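Local coordinates for glyoxalase-like domain protein (Staphylococcus aureus, PDB 3P8A), which is of unknown function but belongs to the vicinal oxygen chelate family, whose glyoxalase-like members typically bind a metal ion and small-molecule substrates, at residues Pro165-Trp170 with Lys210-Asp215; Lys187-Glu192 with Tyr268-Leu273. All blocks are in the same frame, centred on the assembly; numbering follows the deposited sequence.

Contact 1 (Pro165-Trp170 with Lys210-Asp215); sequences PFFIQW and KWFDMD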
loop_
_atom_site.group_PDB
_atom_site.type_symbol
_atom_site.label_atom_id
_atom_site.label_comp_id
_atom_site.label_asym_id
_atom_site.label_seq_id
_atom_site.Cartn_x
_atom_site.Cartn_y
_atom_site.Cartn_z
ATOM N N PRO A 165 1.770 -3.399 -6.887
ATOM C CA PRO A 165 1.941 -2.149 -6.125
ATOM C C PRO A 165 1.903 -0.961 -7.096
ATOM O O PRO A 165 2.251 -1.106 -8.277
ATOM C CB PRO A 165 3.347 -2.289 -5.528
ATOM C CG PRO A 165 3.571 -3.750 -5.450
ATOM C CD PRO A 165 2.924 -4.303 -6.686
ATOM N N PHE A 166 1.446 0.195 -6.612
ATOM C CA PHE A 166 1.303 1.386 -7.439
ATOM C C PHE A 166 2.174 2.509 -6.906
ATOM O O PHE A 166 2.783 2.361 -5.846
ATOM C CB PHE A 166 -0.174 1.785 -7.603
ATOM C CG PHE A 166 -0.873 2.170 -6.324
ATOM C CD1 PHE A 166 -1.408 1.199 -5.487
ATOM C CD2 PHE A 166 -1.035 3.507 -5.974
ATOM C CE1 PHE A 166 -2.067 1.559 -4.312
ATOM C CE2 PHE A 166 -1.708 3.863 -4.807
ATOM C CZ PHE A 166 -2.227 2.890 -3.989
ATOM N N PHE A 167 2.298 3.594 -7.685
ATOM C CA PHE A 167 3.216 4.681 -7.369
ATOM C C PHE A 167 2.496 5.949 -6.975
ATOM O O PHE A 167 1.421 6.233 -7.488
ATOM C CB PHE A 167 4.103 4.976 -8.605
ATOM C CG PHE A 167 4.880 3.790 -9.142
ATOM C CD1 PHE A 167 6.164 3.517 -8.689
ATOM C CD2 PHE A 167 4.351 2.992 -10.154
ATOM C CE1 PHE A 167 6.889 2.428 -9.196
ATOM C CE2 PHE A 167 5.069 1.899 -10.649
ATOM C CZ PHE A 167 6.355 1.650 -10.189
ATOM N N ILE A 168 3.124 6.725 -6.105
ATOM C CA ILE A 168 2.611 7.991 -5.642
ATOM C C ILE A 168 3.688 9.071 -5.702
ATOM O O ILE A 168 4.833 8.854 -5.312
ATOM C CB ILE A 168 1.971 7.908 -4.204
ATOM C CG1 ILE A 168 1.143 9.187 -3.869
ATOM C CG2 ILE A 168 3.025 7.601 -3.090
ATOM C CD1 ILE A 168 0.097 8.967 -2.696
ATOM N N GLN A 169 3.276 10.248 -6.138
ATOM C CA GLN A 169 4.094 11.447 -6.096
ATOM C C GLN A 169 3.212 12.515 -5.452
ATOM O O GLN A 169 2.199 12.931 -6.022
ATOM C CB GLN A 169 4.603 11.907 -7.469
ATOM C CG GLN A 169 5.683 12.995 -7.304
ATOM C CD GLN A 169 6.047 13.676 -8.594
ATOM O OE1 GLN A 169 6.416 13.042 -9.583
ATOM N NE2 GLN A 169 6.023 14.989 -8.577
ATOM N N TRP A 170 3.586 12.900 -4.237
ATOM C CA TRP A 170 2.897 13.936 -3.460
ATOM C C TRP A 170 3.243 15.310 -4.056
ATOM O O TRP A 170 4.416 15.558 -4.383
ATOM C CB TRP A 170 3.358 13.849 -1.987
ATOM C CG TRP A 170 2.902 12.602 -1.297
ATOM C CD1 TRP A 170 3.656 11.502 -1.007
ATOM C CD2 TRP A 170 1.587 12.331 -0.799
ATOM N NE1 TRP A 170 2.882 10.550 -0.386
ATOM C CE2 TRP A 170 1.618 11.048 -0.208
ATOM C CE3 TRP A 170 0.390 13.064 -0.759
ATOM C CZ2 TRP A 170 0.483 10.463 0.376
ATOM C CZ3 TRP A 170 -0.741 12.469 -0.209
ATOM C CH2 TRP A 170 -0.690 11.179 0.341
ATOM N N LYS A 210 11.345 -6.707 -12.129
ATOM C CA LYS A 210 11.247 -5.994 -13.390
ATOM C C LYS A 210 10.697 -4.591 -13.183
ATOM O O LYS A 210 11.356 -3.616 -13.559
ATOM C CB LYS A 210 10.338 -6.777 -14.336
ATOM C CG LYS A 210 10.596 -6.533 -15.815
ATOM C CD LYS A 210 9.593 -7.263 -16.708
ATOM C CE LYS A 210 9.899 -8.733 -16.957
ATOM N NZ LYS A 210 10.954 -8.926 -17.981
ATOM N N TRP A 211 9.511 -4.486 -12.550
ATOM C CA TRP A 211 8.812 -3.229 -12.317
ATOM C C TRP A 211 9.439 -2.307 -11.268
ATOM O O TRP A 211 9.436 -1.091 -11.447
ATOM C CB TRP A 211 7.359 -3.499 -11.930
ATOM C CG TRP A 211 6.564 -4.339 -12.888
ATOM C CD1 TRP A 211 6.695 -4.392 -14.246
ATOM C CD2 TRP A 211 5.405 -5.122 -12.566
ATOM N NE1 TRP A 211 5.724 -5.209 -14.783
ATOM C CE2 TRP A 211 4.918 -5.668 -13.774
ATOM C CE3 TRP A 211 4.757 -5.452 -11.358
ATOM C CZ2 TRP A 211 3.825 -6.536 -13.813
ATOM C CZ3 TRP A 211 3.666 -6.301 -11.398
ATOM C CH2 TRP A 211 3.209 -6.837 -12.609
ATOM N N PHE A 212 9.947 -2.861 -10.178
ATOM C CA PHE A 212 10.447 -2.014 -9.082
ATOM C C PHE A 212 11.933 -1.939 -8.894
ATOM O O PHE A 212 12.391 -1.327 -7.921
ATOM C CB PHE A 212 9.692 -2.335 -7.773
ATOM C CG PHE A 212 8.205 -2.512 -7.974
ATOM C CD1 PHE A 212 7.417 -1.461 -8.449
ATOM C CD2 PHE A 212 7.596 -3.735 -7.729
ATOM C CE1 PHE A 212 6.051 -1.634 -8.674
ATOM C CE2 PHE A 212 6.230 -3.913 -7.961
ATOM C CZ PHE A 212 5.463 -2.860 -8.430
ATOM N N ASP A 213 12.704 -2.599 -9.800
ATOM C CA ASP A 213 14.163 -2.601 -9.766
ATOM C C ASP A 213 14.680 -3.049 -8.387
ATOM O O ASP A 213 15.598 -2.453 -7.817
ATOM C CB ASP A 213 14.692 -1.192 -10.146
ATOM C CG ASP A 213 15.778 -1.231 -11.189
ATOM O OD1 ASP A 213 15.517 -0.791 -12.338
ATOM O OD2 ASP A 213 16.881 -1.729 -10.874
HETATM N N MSE A 214 14.035 -4.074 -7.826
HETATM C CA MSE A 214 14.356 -4.577 -6.504
HETATM C C MSE A 214 15.570 -5.509 -6.517
HETATM O O MSE A 214 15.967 -5.983 -7.578
HETATM C CB MSE A 214 13.126 -5.304 -5.921
HETATM C CG MSE A 214 12.055 -4.363 -5.398
HETATM SE SE MSE A 214 10.498 -5.372 -4.765
HETATM C CE MSE A 214 9.206 -3.929 -4.370
ATOM N N ASP A 215 16.170 -5.738 -5.346
ATOM C CA ASP A 215 17.299 -6.648 -5.158
ATOM C C ASP A 215 16.758 -7.918 -4.482
ATOM O O ASP A 215 15.757 -7.845 -3.766
ATOM C CB ASP A 215 18.390 -6.010 -4.272
ATOM C CG ASP A 215 19.193 -4.856 -4.891
ATOM O OD1 ASP A 215 19.488 -4.915 -6.108
ATOM O OD2 ASP A 215 19.574 -3.932 -4.144
#
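Trp211, in the last turn of helix 201-212, meets Phe167 through its backbone: the carbonyl O lies near the plane of the Phe167 ring, at its edge, 4.3 Å from CZ. The contact buries this oxygen, which has no hydrogen-bonding partner in the model. Trp211 CB stands 3.8 Å above the centre of the Phe212 ring, backing one face, while its indole packs against Ile154 and Pro164. Phe212 carries most of the contact. Its CG lies beside the backbone N (chi1 -43°), which sends the ring out from the helix end toward the start of strand 166-170. There CZ presses on the pyrrolidine ring of Pro165, 3.4 Å from CD and almost as near to CB and CG. The CD1-CE1 side of the same ring receives the tip of Phe167, whose CZ comes within 3.6 Å of Phe212 CE1. The two phenyl planes are inclined at 56°, an oblique meeting. Asp213 is the first residue to leave helical backbone angles, with a positive phi of 54°, and the chain runs on to strand 215-219. Strand 166-170 lies between strands 106-113 and 147-155 in the eight-stranded sheet, and Phe212 reaches both neighbours, touching Leu112 and Ile154. Trp208 of the same helix meets the Phe212 ring edge-to-face, and Phe212 itself joins the helix end to the sheet.

Contact 2 (Lys187-Glu192 with Tyr268-Leu273); sequences KQFSIE and YRFEPL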
loop_
_atom_site.group_PDB
_atom_site.type_symbol
_atom_site.label_atom_id
_atom_site.label_comp_id
_atom_site.label_asym_id
_atom_site.label_seq_id
_atom_site.Cartn_x
_atom_site.Cartn_y
_atom_site.Cartn_z
ATOM N N LYS A 187 6.862 7.180 16.341
ATOM C CA LYS A 187 8.247 6.745 16.195
ATOM C C LYS A 187 8.745 5.548 17.015
ATOM O O LYS A 187 9.864 5.060 16.785
ATOM C CB LYS A 187 9.198 7.945 16.166
ATOM C CG LYS A 187 9.016 8.751 14.877
ATOM C CD LYS A 187 9.934 9.950 14.763
ATOM C CE LYS A 187 9.728 10.649 13.441
ATOM N NZ LYS A 187 10.614 11.834 13.292
ATOM N N GLN A 188 7.875 5.010 17.885
ATOM C CA GLN A 188 8.117 3.779 18.654
ATOM C C GLN A 188 7.979 2.594 17.656
ATOM O O GLN A 188 8.535 1.518 17.886
ATOM C CB GLN A 188 7.072 3.650 19.798
ATOM C CG GLN A 188 5.630 3.410 19.319
ATOM C CD GLN A 188 4.535 4.128 20.053
ATOM O OE1 GLN A 188 3.660 3.519 20.674
ATOM N NE2 GLN A 188 4.506 5.448 19.933
ATOM N N PHE A 189 7.220 2.818 16.553
ATOM C CA PHE A 189 6.972 1.840 15.506
ATOM C C PHE A 189 7.796 2.108 14.276
ATOM O O PHE A 189 8.073 3.261 13.949
ATOM C CB PHE A 189 5.494 1.840 15.102
ATOM C CG PHE A 189 4.520 1.593 16.218
ATOM C CD1 PHE A 189 4.569 0.415 16.959
ATOM C CD2 PHE A 189 3.496 2.494 16.476
ATOM C CE1 PHE A 189 3.650 0.181 17.978
ATOM C CE2 PHE A 189 2.574 2.256 17.494
ATOM C CZ PHE A 189 2.668 1.111 18.248
ATOM N N SER A 190 8.110 1.033 13.548
ATOM C CA SER A 190 8.860 1.048 12.309
ATOM C C SER A 190 8.438 -0.174 11.485
ATOM O O SER A 190 8.557 -1.303 11.966
ATOM C CB SER A 190 10.359 1.008 12.604
ATOM O OG SER A 190 11.117 1.384 11.467
ATOM N N ILE A 191 7.889 0.046 10.274
ATOM C CA ILE A 191 7.512 -1.057 9.385
ATOM C C ILE A 191 8.830 -1.729 8.957
ATOM O O ILE A 191 9.784 -1.039 8.591
ATOM C CB ILE A 191 6.605 -0.619 8.201
ATOM C CG1 ILE A 191 5.186 -0.239 8.702
ATOM C CG2 ILE A 191 6.518 -1.710 7.122
ATOM C CD1 ILE A 191 4.410 0.711 7.836
ATOM N N GLU A 192 8.896 -3.060 9.073
ATOM C CA GLU A 192 10.088 -3.827 8.749
ATOM C C GLU A 192 9.888 -4.708 7.526
ATOM O O GLU A 192 10.792 -4.812 6.693
ATOM C CB GLU A 192 10.461 -4.688 9.964
ATOM C CG GLU A 192 11.789 -5.418 9.857
ATOM C CD GLU A 192 12.089 -6.381 10.986
ATOM O OE1 GLU A 192 11.202 -6.616 11.840
ATOM O OE2 GLU A 192 13.221 -6.914 11.008
ATOM N N TYR A 268 -1.357 -7.767 11.748
ATOM C CA TYR A 268 -0.351 -6.789 12.163
ATOM C C TYR A 268 0.528 -7.525 13.166
ATOM O O TYR A 268 0.027 -7.924 14.210
ATOM C CB TYR A 268 -1.007 -5.550 12.789
ATOM C CG TYR A 268 -1.826 -4.727 11.811
ATOM C CD1 TYR A 268 -1.294 -3.583 11.215
ATOM C CD2 TYR A 268 -3.128 -5.092 11.478
ATOM C CE1 TYR A 268 -2.038 -2.827 10.306
ATOM C CE2 TYR A 268 -3.880 -4.345 10.568
ATOM C CZ TYR A 268 -3.335 -3.203 9.996
ATOM O OH TYR A 268 -4.079 -2.460 9.104
ATOM N N ARG A 269 1.801 -7.798 12.810
ATOM C CA ARG A 269 2.754 -8.483 13.699
ATOM C C ARG A 269 3.673 -7.453 14.328
ATOM O O ARG A 269 4.208 -6.599 13.616
ATOM C CB ARG A 269 3.576 -9.541 12.936
ATOM C CG ARG A 269 2.769 -10.746 12.468
ATOM C CD ARG A 269 3.525 -11.671 11.514
ATOM N NE ARG A 269 4.697 -12.301 12.138
ATOM C CZ ARG A 269 5.529 -13.145 11.526
ATOM N NH1 ARG A 269 5.326 -13.492 10.260
ATOM N NH2 ARG A 269 6.576 -13.641 12.175
ATOM N N PHE A 270 3.854 -7.510 15.657
ATOM C CA PHE A 270 4.706 -6.571 16.379
ATOM C C PHE A 270 5.850 -7.300 17.012
ATOM O O PHE A 270 5.657 -8.348 17.640
ATOM C CB PHE A 270 3.917 -5.774 17.423
ATOM C CG PHE A 270 2.812 -4.909 16.852
ATOM C CD1 PHE A 270 3.022 -3.556 16.604
ATOM C CD2 PHE A 270 1.571 -5.456 16.529
ATOM C CE1 PHE A 270 1.995 -2.761 16.069
ATOM C CE2 PHE A 270 0.550 -4.660 15.996
ATOM C CZ PHE A 270 0.761 -3.314 15.800
ATOM N N GLU A 271 7.063 -6.773 16.820
ATOM C CA GLU A 271 8.260 -7.405 17.358
ATOM C C GLU A 271 9.125 -6.420 18.133
ATOM O O GLU A 271 9.235 -5.258 17.723
ATOM C CB GLU A 271 9.053 -8.108 16.230
ATOM C CG GLU A 271 8.270 -9.261 15.611
ATOM C CD GLU A 271 8.908 -10.118 14.534
ATOM O OE1 GLU A 271 10.087 -9.880 14.183
ATOM O OE2 GLU A 271 8.215 -11.038 14.040
ATOM N N PRO A 272 9.762 -6.867 19.242
ATOM C CA PRO A 272 10.653 -5.963 20.002
ATOM C C PRO A 272 11.907 -5.537 19.230
ATOM O O PRO A 272 12.305 -6.217 18.269
ATOM C CB PRO A 272 11.047 -6.803 21.234
ATOM C CG PRO A 272 10.114 -7.963 21.255
ATOM C CD PRO A 272 9.751 -8.221 19.836
ATOM N N LEU A 273 12.580 -4.461 19.728
ATOM C CA LEU A 273 13.806 -3.801 19.220
ATOM C C LEU A 273 13.578 -2.887 18.014
ATOM O O LEU A 273 13.742 -1.669 18.122
ATOM C CB LEU A 273 14.999 -4.758 18.992
ATOM C CG LEU A 273 15.764 -5.214 20.239
ATOM C CD1 LEU A 273 16.183 -6.662 20.116
ATOM C CD2 LEU A 273 16.994 -4.346 20.487
HETATM O O HOH W 1 12.020 -8.164 13.885
#
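Phe189 and Phe270 meet within the seven-stranded mixed sheet of this vicinal oxygen chelate fold, where strands 189-198 and 266-272 flank strand 244-252, the first antiparallel and the second parallel to it. The apolar part of the contact is this aromatic pair. The rings approach through one corner each, with CE1 of Phe189 3.9 Å from CE1 of Phe270, and their planes are inclined at 59°, giving neither a stack nor an edge-to-face pair. Gln188 CG sits 3.6 Å above the centre of the Phe189 ring, so the preceding residue covers one face. Ile65 touches Phe189 and Ile45 touches Phe270, while the ring of Tyr259 also meets Phe270, and both phenyl groups are buried.

The polar part lies on the other face of the sheet. Glu192 and Glu271 reach toward each other with extended chains, CG of Glu192 standing opposite its backbone N (chi1 -172°), and their carboxylate planes are nearly perpendicular, 88° apart. Such closeness of like charges would be expected to cost energy. Arg269 probably offsets part of it, because its NH2 forms a salt bridge with Glu271 OE2 at 3.6 Å. The facing oxygens are 4.2 Å apart, OE1 of Glu192 to OE1 of Glu271, and one water spans them, donating a hydrogen bond to each: 2.7 Å to Glu192 OE1 and 2.6 Å to Glu271 OE1.

The two contacts do not touch: their centres are 23 Å apart and their nearest atoms about 11 Å. Contact 1 is the deeper, with its centre 11 Å from that of the chain against 17 Å for contact 2. They differ in what they join, since contact 1 ties helix 201-212 to the eight-stranded sheet, whereas contact 2 relates two strands of the seven-stranded sheet. Strand 189-198 and helix 201-212 follow each other in the chain, so one continuous run serves both. Tyr268, in segment 268-273, hydrogen-bonds through OH to His30 on strand 24-31, which ties the seven-stranded sheet to the eight-stranded one. No active site or ligand is established for this protein.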